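Local coordinates for DNA repair protein RAD14 (PDB 5A3D) that takes part in nucleotide excision repair, binding specifically to damaged DNA and being required for the incision step, at residues Ala38-Thr43 with Glu47-Thr52; Glu55-Asp60 with Arg77-Val82. One frame throughout, in Å; residues are numbered along the deposited sequence.

Contact 1: residues Ala38-Thr43 with Glu47-Thr52; sequences ALLTKT and EDYFLT. With nucleotides of chain D.
Leu40 and Tyr49 meet at about a right angle: the methyl CD1 of Leu40 lies 3.7 Å from CE2 of Tyr49, near the ring plane, so the leucine meets an edge, not a face. A branched aliphatic residue suits this place on strand 39-41, facing the end of helix 42-49. The tyrosine ring packs on Val86 and Ala90 of helix 83-94 while its OH bonds to Arg83. One turn of helix separates the other pair. The amide N of Glu47 gives a nearly straight bond (166°) to the carbonyl O of Thr43 at 2.9 Å, and the two side chains lie at a slant, with CG2 of Thr43 3.6 Å from OE2 of Glu47. That methyl lies anti to the backbone N of Thr43, leaving OG1 beside the N (chi1 -62°); OG1 and N therefore both grip OP2 of nucleotide DG3 of chain D, OG1 at 2.7 Å and N at 2.8 Å. Lys42 gives a weak backbone bond to OP1, and its extended chain carries NZ to within 2.7 Å of OP2 of nucleotide DA4 of chain D. The N-cap Thr41 caps a first-turn backbone N with its side chain and bonds the carboxylate of Glu44 with its own N, consistent with a capping box. The DG3 phosphate thus sits at the N-terminus of helix 42-49, where first-turn amides without a preceding carbonyl to bond, and the helix dipole, would probably favour its negative charge; these bonds meet the sugar-phosphate backbone and do not read the base, as suits a protein recognising damage rather than sequence.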
loop_
_atom_site.group_PDB
_atom_site.type_symbol
_atom_site.label_atom_id
_atom_site.label_comp_id
_atom_site.label_asym_id
_atom_site.label_seq_id
_atom_site.Cartn_x
_atom_site.Cartn_y
_atom_site.Cartn_z
ATOM N N ALA B 38 0.995 22.729 18.637
ATOM C CA ALA B 38 0.360 21.530 19.140
ATOM C C ALA B 38 0.834 20.313 18.363
ATOM O O ALA B 38 1.050 20.390 17.166
ATOM C CB ALA B 38 -1.145 21.588 18.901
ATOM N N LEU B 39 0.819 19.177 19.011
ATOM C CA LEU B 39 1.217 17.933 18.325
ATOM C C LEU B 39 -0.065 17.182 17.980
ATOM O O LEU B 39 -1.051 17.205 18.730
ATOM C CB LEU B 39 2.151 17.139 19.137
ATOM C CG LEU B 39 3.454 17.790 19.601
ATOM C CD1 LEU B 39 4.295 16.777 20.379
ATOM C CD2 LEU B 39 4.242 18.380 18.413
ATOM N N LEU B 40 -0.083 16.667 16.752
ATOM C CA LEU B 40 -1.267 16.056 16.166
ATOM C C LEU B 40 -0.878 14.634 15.834
ATOM O O LEU B 40 0.201 14.356 15.294
ATOM C CB LEU B 40 -1.602 16.743 14.856
ATOM C CG LEU B 40 -1.930 18.240 14.922
ATOM C CD1 LEU B 40 -2.226 18.734 13.514
ATOM C CD2 LEU B 40 -3.113 18.364 15.809
ATOM N N THR B 41 -1.765 13.719 16.114
ATOM C CA THR B 41 -1.526 12.361 15.673
ATOM C C THR B 41 -1.641 12.264 14.175
ATOM O O THR B 41 -2.211 13.088 13.469
ATOM C CB THR B 41 -2.510 11.390 16.338
ATOM O OG1 THR B 41 -3.800 11.660 15.791
ATOM C CG2 THR B 41 -2.531 11.518 17.826
ATOM N N LYS B 42 -1.154 11.144 13.672
ATOM C CA LYS B 42 -1.324 10.789 12.319
ATOM C C LYS B 42 -2.820 10.770 11.896
ATOM O O LYS B 42 -3.167 11.397 10.922
ATOM C CB LYS B 42 -0.606 9.514 12.002
ATOM C CG LYS B 42 -0.455 9.365 10.455
ATOM C CD LYS B 42 0.134 8.084 10.145
ATOM C CE LYS B 42 0.629 8.085 8.741
ATOM N NZ LYS B 42 1.133 6.760 8.525
ATOM N N THR B 43 -3.699 10.224 12.723
ATOM C CA THR B 43 -5.104 10.171 12.416
ATOM C C THR B 43 -5.700 11.595 12.364
ATOM O O THR B 43 -6.499 11.850 11.460
ATOM C CB THR B 43 -5.811 9.280 13.450
ATOM O OG1 THR B 43 -5.215 7.969 13.281
ATOM C CG2 THR B 43 -7.362 9.170 13.200
ATOM N N GLU B 47 -7.732 13.437 9.358
ATOM C CA GLU B 47 -9.070 13.976 9.663
ATOM C C GLU B 47 -9.172 15.489 9.523
ATOM O O GLU B 47 -10.146 15.971 8.982
ATOM C CB GLU B 47 -9.468 13.580 11.088
ATOM C CG GLU B 47 -9.923 12.147 11.266
ATOM C CD GLU B 47 -10.179 11.830 12.754
ATOM O OE1 GLU B 47 -9.852 12.706 13.577
ATOM O OE2 GLU B 47 -10.622 10.707 13.106
ATOM N N ASP B 48 -8.185 16.223 10.025
ATOM C CA ASP B 48 -8.215 17.679 10.086
ATOM C C ASP B 48 -7.730 18.366 8.808
ATOM O O ASP B 48 -8.245 19.422 8.437
ATOM C CB ASP B 48 -7.362 18.205 11.241
ATOM C CG ASP B 48 -7.909 17.815 12.604
ATOM O OD1 ASP B 48 -9.023 17.206 12.661
ATOM O OD2 ASP B 48 -7.147 18.073 13.608
ATOM N N TYR B 49 -6.744 17.789 8.140
ATOM C CA TYR B 49 -6.103 18.466 7.027
ATOM C C TYR B 49 -6.198 17.742 5.682
ATOM O O TYR B 49 -5.585 18.170 4.684
ATOM C CB TYR B 49 -4.636 18.759 7.378
ATOM C CG TYR B 49 -4.516 19.780 8.481
ATOM C CD1 TYR B 49 -4.731 21.124 8.243
ATOM C CD2 TYR B 49 -4.181 19.395 9.759
ATOM C CE1 TYR B 49 -4.600 22.059 9.263
ATOM C CE2 TYR B 49 -4.113 20.331 10.796
ATOM C CZ TYR B 49 -4.271 21.648 10.541
ATOM O OH TYR B 49 -4.170 22.616 11.557
ATOM N N PHE B 50 -6.878 16.612 5.705
ATOM C CA PHE B 50 -7.055 15.746 4.555
ATOM C C PHE B 50 -5.741 15.320 3.932
ATOM O O PHE B 50 -5.614 15.249 2.712
ATOM C CB PHE B 50 -8.021 16.399 3.590
ATOM C CG PHE B 50 -9.289 16.862 4.260
ATOM C CD1 PHE B 50 -10.133 15.969 4.892
ATOM C CD2 PHE B 50 -9.619 18.205 4.277
ATOM C CE1 PHE B 50 -11.290 16.390 5.522
ATOM C CE2 PHE B 50 -10.776 18.649 4.904
ATOM C CZ PHE B 50 -11.602 17.730 5.558
ATOM N N LEU B 51 -4.744 15.019 4.772
ATOM C CA LEU B 51 -3.437 14.598 4.240
ATOM C C LEU B 51 -3.504 13.118 4.111
ATOM O O LEU B 51 -4.192 12.476 4.892
ATOM C CB LEU B 51 -2.219 15.049 5.127
ATOM C CG LEU B 51 -2.187 16.592 5.290
ATOM C CD1 LEU B 51 -0.907 16.986 6.037
ATOM C CD2 LEU B 51 -2.330 17.405 4.014
ATOM N N THR B 52 -2.756 12.568 3.160
ATOM C CA THR B 52 -2.754 11.074 2.940
ATOM C C THR B 52 -1.628 10.344 3.552
ATOM O O THR B 52 -0.646 10.942 3.986
ATOM C CB THR B 52 -2.660 10.775 1.443
ATOM O OG1 THR B 52 -1.377 11.187 0.979
ATOM C CG2 THR B 52 -3.687 11.525 0.734
ATOM P P DG D 3 -1.853 7.640 15.279
ATOM O OP1 DG D 3 -0.491 8.252 15.197
ATOM O OP2 DG D 3 -2.994 8.318 14.696
ATOM O "O5'" DG D 3 -1.770 6.171 14.657
ATOM C "C5'" DG D 3 -0.787 5.251 15.122
ATOM C "C4'" DG D 3 -0.660 4.107 14.137
ATOM O "O4'" DG D 3 -1.807 3.226 14.231
ATOM C "C3'" DG D 3 -0.559 4.497 12.670
ATOM O "O3'" DG D 3 0.383 3.513 12.266
ATOM C "C2'" DG D 3 -1.993 4.354 12.174
ATOM C "C1'" DG D 3 -2.532 3.202 13.017
ATOM N N9 DG D 3 -3.955 3.210 13.356
ATOM C C8 DG D 3 -4.726 4.276 13.748
ATOM N N7 DG D 3 -5.945 3.938 14.062
ATOM C C5 DG D 3 -5.991 2.571 13.830
ATOM C C6 DG D 3 -7.045 1.652 13.997
ATOM O O6 DG D 3 -8.201 1.873 14.357
ATOM N N1 DG D 3 -6.663 0.364 13.633
ATOM C C2 DG D 3 -5.406 0.001 13.220
ATOM N N2 DG D 3 -5.215 -1.302 12.963
ATOM N N3 DG D 3 -4.399 0.842 13.111
ATOM C C4 DG D 3 -4.758 2.101 13.434
ATOM P P DA D 4 0.981 3.537 10.779
ATOM O OP1 DA D 4 2.408 3.260 10.863
ATOM O OP2 DA D 4 0.473 4.709 10.113
ATOM O "O5'" DA D 4 0.359 2.230 10.122
ATOM C "C5'" DA D 4 0.668 0.992 10.779
ATOM C "C4'" DA D 4 0.158 -0.198 10.005
ATOM O "O4'" DA D 4 -1.263 -0.321 10.205
ATOM C "C3'" DA D 4 0.365 -0.157 8.494
ATOM O "O3'" DA D 4 0.630 -1.496 8.076
ATOM C "C2'" DA D 4 -0.954 0.405 7.990
ATOM C "C1'" DA D 4 -1.956 -0.182 8.969
ATOM N N9 DA D 4 -3.133 0.621 9.254
ATOM C C8 DA D 4 -3.184 1.979 9.443
ATOM N N7 DA D 4 -4.361 2.418 9.808
ATOM C C5 DA D 4 -5.130 1.269 9.903
ATOM C C6 DA D 4 -6.474 1.063 10.229
ATOM N N6 DA D 4 -7.305 2.051 10.554
ATOM N N1 DA D 4 -6.950 -0.202 10.177
ATOM C C2 DA D 4 -6.111 -1.191 9.835
ATOM N N3 DA D 4 -4.816 -1.126 9.532
ATOM C C4 DA D 4 -4.380 0.149 9.591
#

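Contact 2: residues Glu55-Asp60 with Arg77-Val82; sequences ELNDED and RMQLFV. With nucleotides of chain D.
Leu56 and Phe81 form the packed part of this contact. CB of Leu56 is 4.1 Å from CZ of Phe81, and CD1 of Leu56 lies over one face of the ring, nearer its edge than its centre. The same ring brings CE2 to 3.6 Å from the carbonyl O of Leu56, whose hydrogen-bond partner is Arg64. With CG beside its backbone N (chi1 -62°), Phe81 turns its ring off strand 78-82 toward helix 53-56, where a large flat apolar group fits between the two. The solvent side is looser. OD1 of Asn57 stays 4.4 Å from OE1 of Gln79, two acceptors that do not bond; Lys42 supplies the donor for the asparagine. Asp60 N bonds to OD1 of Asp58 at 3.0 Å, an Asx turn well suited to aspartate. Strand 78-82 serves the DNA: the backbone N of Gln79 gives an almost linear bond (174°) of 2.8 Å to OP1 of nucleotide DG3 of chain D. Met78, bent at chi3 (58°), places CE 3.5 Å from N7 of nucleotide DG1 of chain D, and CD1 of Leu80 lies on the same side of the base, by its edge, 3.8 Å from N1. Were this methionine an alanine, the SD and CE reaching the guanine would be gone, which would probably leave its N7 side without that apolar contact. Strand 78-82 is the middle of a three-stranded antiparallel sheet, hairpinned with strand 65-67, in the DNA-binding domain of the XPA family, turning Phe81 to the protein interior and Met78 and Leu80 toward a base.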
loop_
_atom_site.group_PDB
_atom_site.type_symbol
_atom_site.label_atom_id
_atom_site.label_comp_id
_atom_site.label_asym_id
_atom_site.label_seq_id
_atom_site.Cartn_x
_atom_site.Cartn_y
_atom_site.Cartn_z
ATOM N N GLU B 55 1.824 11.209 1.913
ATOM C CA GLU B 55 2.359 12.474 2.410
ATOM C C GLU B 55 2.937 12.380 3.824
ATOM O O GLU B 55 4.096 12.770 4.118
ATOM C CB GLU B 55 1.274 13.558 2.313
ATOM C CG GLU B 55 0.876 13.867 0.862
ATOM C CD GLU B 55 -0.535 14.443 0.688
ATOM O OE1 GLU B 55 -1.294 14.544 1.651
ATOM O OE2 GLU B 55 -0.945 14.752 -0.459
ATOM N N LEU B 56 2.141 11.830 4.704
ATOM C CA LEU B 56 2.530 11.826 6.134
ATOM C C LEU B 56 3.636 10.841 6.351
ATOM O O LEU B 56 4.353 10.975 7.322
ATOM C CB LEU B 56 1.346 11.435 6.985
ATOM C CG LEU B 56 0.287 12.365 7.481
ATOM C CD1 LEU B 56 0.644 13.828 7.623
ATOM C CD2 LEU B 56 -1.176 12.027 7.342
ATOM N N ASN B 57 3.777 9.855 5.450
ATOM C CA ASN B 57 4.789 8.829 5.590
ATOM C C ASN B 57 6.123 9.337 5.003
ATOM O O ASN B 57 7.135 8.665 5.158
ATOM C CB ASN B 57 4.427 7.530 4.892
ATOM C CG ASN B 57 3.349 6.705 5.662
ATOM O OD1 ASN B 57 3.216 6.862 6.865
ATOM N ND2 ASN B 57 2.612 5.809 4.961
ATOM N N ASP B 58 6.104 10.467 4.314
ATOM C CA ASP B 58 7.294 10.967 3.630
ATOM C C ASP B 58 8.172 11.660 4.703
ATOM O O ASP B 58 7.893 12.714 5.171
ATOM C CB ASP B 58 6.889 11.915 2.533
ATOM C CG ASP B 58 8.054 12.390 1.662
ATOM O OD1 ASP B 58 9.252 12.283 2.030
ATOM O OD2 ASP B 58 7.722 12.866 0.568
ATOM N N GLU B 59 9.184 10.978 5.151
ATOM C CA GLU B 59 10.184 11.585 6.104
ATOM C C GLU B 59 10.953 12.788 5.626
ATOM O O GLU B 59 11.504 13.493 6.429
ATOM C CB GLU B 59 11.214 10.570 6.525
ATOM C CG GLU B 59 10.820 9.820 7.789
ATOM C CD GLU B 59 11.541 8.506 7.853
ATOM O OE1 GLU B 59 11.547 7.838 6.758
ATOM O OE2 GLU B 59 12.152 8.203 8.939
ATOM N N ASP B 60 11.018 13.015 4.326
ATOM C CA ASP B 60 11.675 14.213 3.826
ATOM C C ASP B 60 10.751 15.404 4.004
ATOM O O ASP B 60 11.253 16.488 4.150
ATOM C CB ASP B 60 12.196 14.029 2.392
ATOM C CG ASP B 60 13.236 12.940 2.310
ATOM O OD1 ASP B 60 13.981 12.782 3.297
ATOM O OD2 ASP B 60 13.334 12.224 1.283
ATOM N N ARG B 77 3.117 2.072 16.281
ATOM C CA ARG B 77 3.511 3.251 17.021
ATOM C C ARG B 77 2.735 4.488 16.609
ATOM O O ARG B 77 2.443 4.752 15.458
ATOM C CB ARG B 77 4.986 3.604 16.846
ATOM C CG ARG B 77 5.991 2.554 17.394
ATOM C CD ARG B 77 7.491 2.915 17.177
ATOM N NE ARG B 77 7.881 2.894 15.759
ATOM C CZ ARG B 77 8.237 1.846 15.075
ATOM N NH1 ARG B 77 8.356 0.608 15.587
ATOM N NH2 ARG B 77 8.490 2.025 13.795
ATOM N N MET B 78 2.468 5.267 17.631
ATOM C CA MET B 78 1.826 6.555 17.436
ATOM C C MET B 78 2.781 7.498 16.774
ATOM O O MET B 78 3.978 7.522 17.096
ATOM C CB MET B 78 1.375 7.079 18.803
ATOM C CG MET B 78 0.665 8.431 18.706
ATOM S SD MET B 78 -0.225 8.901 20.231
ATOM C CE MET B 78 1.079 8.896 21.473
ATOM N N GLN B 79 2.262 8.350 15.895
ATOM C CA GLN B 79 3.076 9.364 15.168
ATOM C C GLN B 79 2.506 10.783 15.394
ATOM O O GLN B 79 1.341 10.983 15.186
ATOM C CB GLN B 79 3.153 9.041 13.685
ATOM C CG GLN B 79 3.865 7.662 13.440
ATOM C CD GLN B 79 3.858 7.242 11.986
ATOM O OE1 GLN B 79 3.277 7.898 11.137
ATOM N NE2 GLN B 79 4.578 6.157 11.682
ATOM N N LEU B 80 3.342 11.689 15.870
ATOM C CA LEU B 80 2.955 13.033 16.287
ATOM C C LEU B 80 3.678 14.024 15.341
ATOM O O LEU B 80 4.896 13.986 15.152
ATOM C CB LEU B 80 3.238 13.318 17.725
ATOM C CG LEU B 80 2.559 12.346 18.755
ATOM C CD1 LEU B 80 3.056 12.636 20.139
ATOM C CD2 LEU B 80 1.086 12.567 18.646
ATOM N N PHE B 81 2.894 14.901 14.830
ATOM C CA PHE B 81 3.308 15.934 13.815
ATOM C C PHE B 81 3.026 17.332 14.448
ATOM O O PHE B 81 2.058 17.450 15.220
ATOM C CB PHE B 81 2.538 15.787 12.533
ATOM C CG PHE B 81 2.765 14.493 11.859
ATOM C CD1 PHE B 81 2.064 13.373 12.280
ATOM C CD2 PHE B 81 3.683 14.367 10.813
ATOM C CE1 PHE B 81 2.214 12.156 11.607
ATOM C CE2 PHE B 81 3.858 13.104 10.196
ATOM C CZ PHE B 81 3.118 12.008 10.603
ATOM N N VAL B 82 3.850 18.313 14.092
ATOM C CA VAL B 82 3.668 19.696 14.663
ATOM C C VAL B 82 2.693 20.448 13.748
ATOM O O VAL B 82 2.819 20.468 12.488
ATOM C CB VAL B 82 4.979 20.480 15.021
ATOM C CG1 VAL B 82 5.800 20.918 13.832
ATOM C CG2 VAL B 82 4.663 21.663 15.942
ATOM P P DG D 3 -1.853 7.640 15.279
ATOM O OP1 DG D 3 -0.491 8.252 15.197
ATOM O OP2 DG D 3 -2.994 8.318 14.696
ATOM O "O5'" DG D 3 -1.770 6.171 14.657
ATOM C "C5'" DG D 3 -0.787 5.251 15.122
ATOM C "C4'" DG D 3 -0.660 4.107 14.137
ATOM O "O4'" DG D 3 -1.807 3.226 14.231
ATOM C "C3'" DG D 3 -0.559 4.497 12.670
ATOM O "O3'" DG D 3 0.383 3.513 12.266
ATOM C "C2'" DG D 3 -1.993 4.354 12.174
ATOM C "C1'" DG D 3 -2.532 3.202 13.017
ATOM N N9 DG D 3 -3.955 3.210 13.356
ATOM C C8 DG D 3 -4.726 4.276 13.748
ATOM N N7 DG D 3 -5.945 3.938 14.062
ATOM C C5 DG D 3 -5.991 2.571 13.830
ATOM C C6 DG D 3 -7.045 1.652 13.997
ATOM O O6 DG D 3 -8.201 1.873 14.357
ATOM N N1 DG D 3 -6.663 0.364 13.633
ATOM C C2 DG D 3 -5.406 0.001 13.220
ATOM N N2 DG D 3 -5.215 -1.302 12.963
ATOM N N3 DG D 3 -4.399 0.842 13.111
ATOM C C4 DG D 3 -4.758 2.101 13.434
ATOM O "O5'" DG D 1 -6.158 8.437 25.318
ATOM C "C5'" DG D 1 -4.913 8.645 24.613
ATOM C "C4'" DG D 1 -5.076 9.772 23.615
ATOM O "O4'" DG D 1 -4.611 11.098 23.980
ATOM C "C3'" DG D 1 -4.884 9.576 22.110
ATOM O "O3'" DG D 1 -6.148 9.372 21.435
ATOM C "C2'" DG D 1 -4.159 10.839 21.658
ATOM C "C1'" DG D 1 -3.807 11.615 22.931
ATOM N N9 DG D 1 -2.405 11.480 23.314
ATOM C C8 DG D 1 -1.787 10.392 23.886
ATOM N N7 DG D 1 -0.506 10.567 24.065
ATOM C C5 DG D 1 -0.255 11.831 23.546
ATOM C C6 DG D 1 0.958 12.567 23.457
ATOM O O6 DG D 1 2.096 12.230 23.819
ATOM N N1 DG D 1 0.755 13.821 22.887
ATOM C C2 DG D 1 -0.454 14.300 22.443
ATOM N N2 DG D 1 -0.446 15.539 21.928
ATOM N N3 DG D 1 -1.587 13.613 22.492
ATOM C C4 DG D 1 -1.417 12.404 23.070
#

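In the fold
In series along the chain, contact 1, ending at Thr52 in the turn after helix 42-49, precedes contact 2, which starts on the following helix 53-56. Their centres lie about 9 Å apart, and both reach the same antiparallel sheet, in which strands 39-41 and 78-82 are neighbours, paired through the backbone of Leu40 and Phe81. A second join is made by side chains, NZ of Lys42 to OD1 of Asn57, and the aliphatic part of that lysine packs on Leu56 and Gln79. Sheet and helix start thereby present backbone amides from both contacts to one DNA phosphate, that of DG3 of chain D, and form one binding surface in the DNA-binding domain, away from the zinc site.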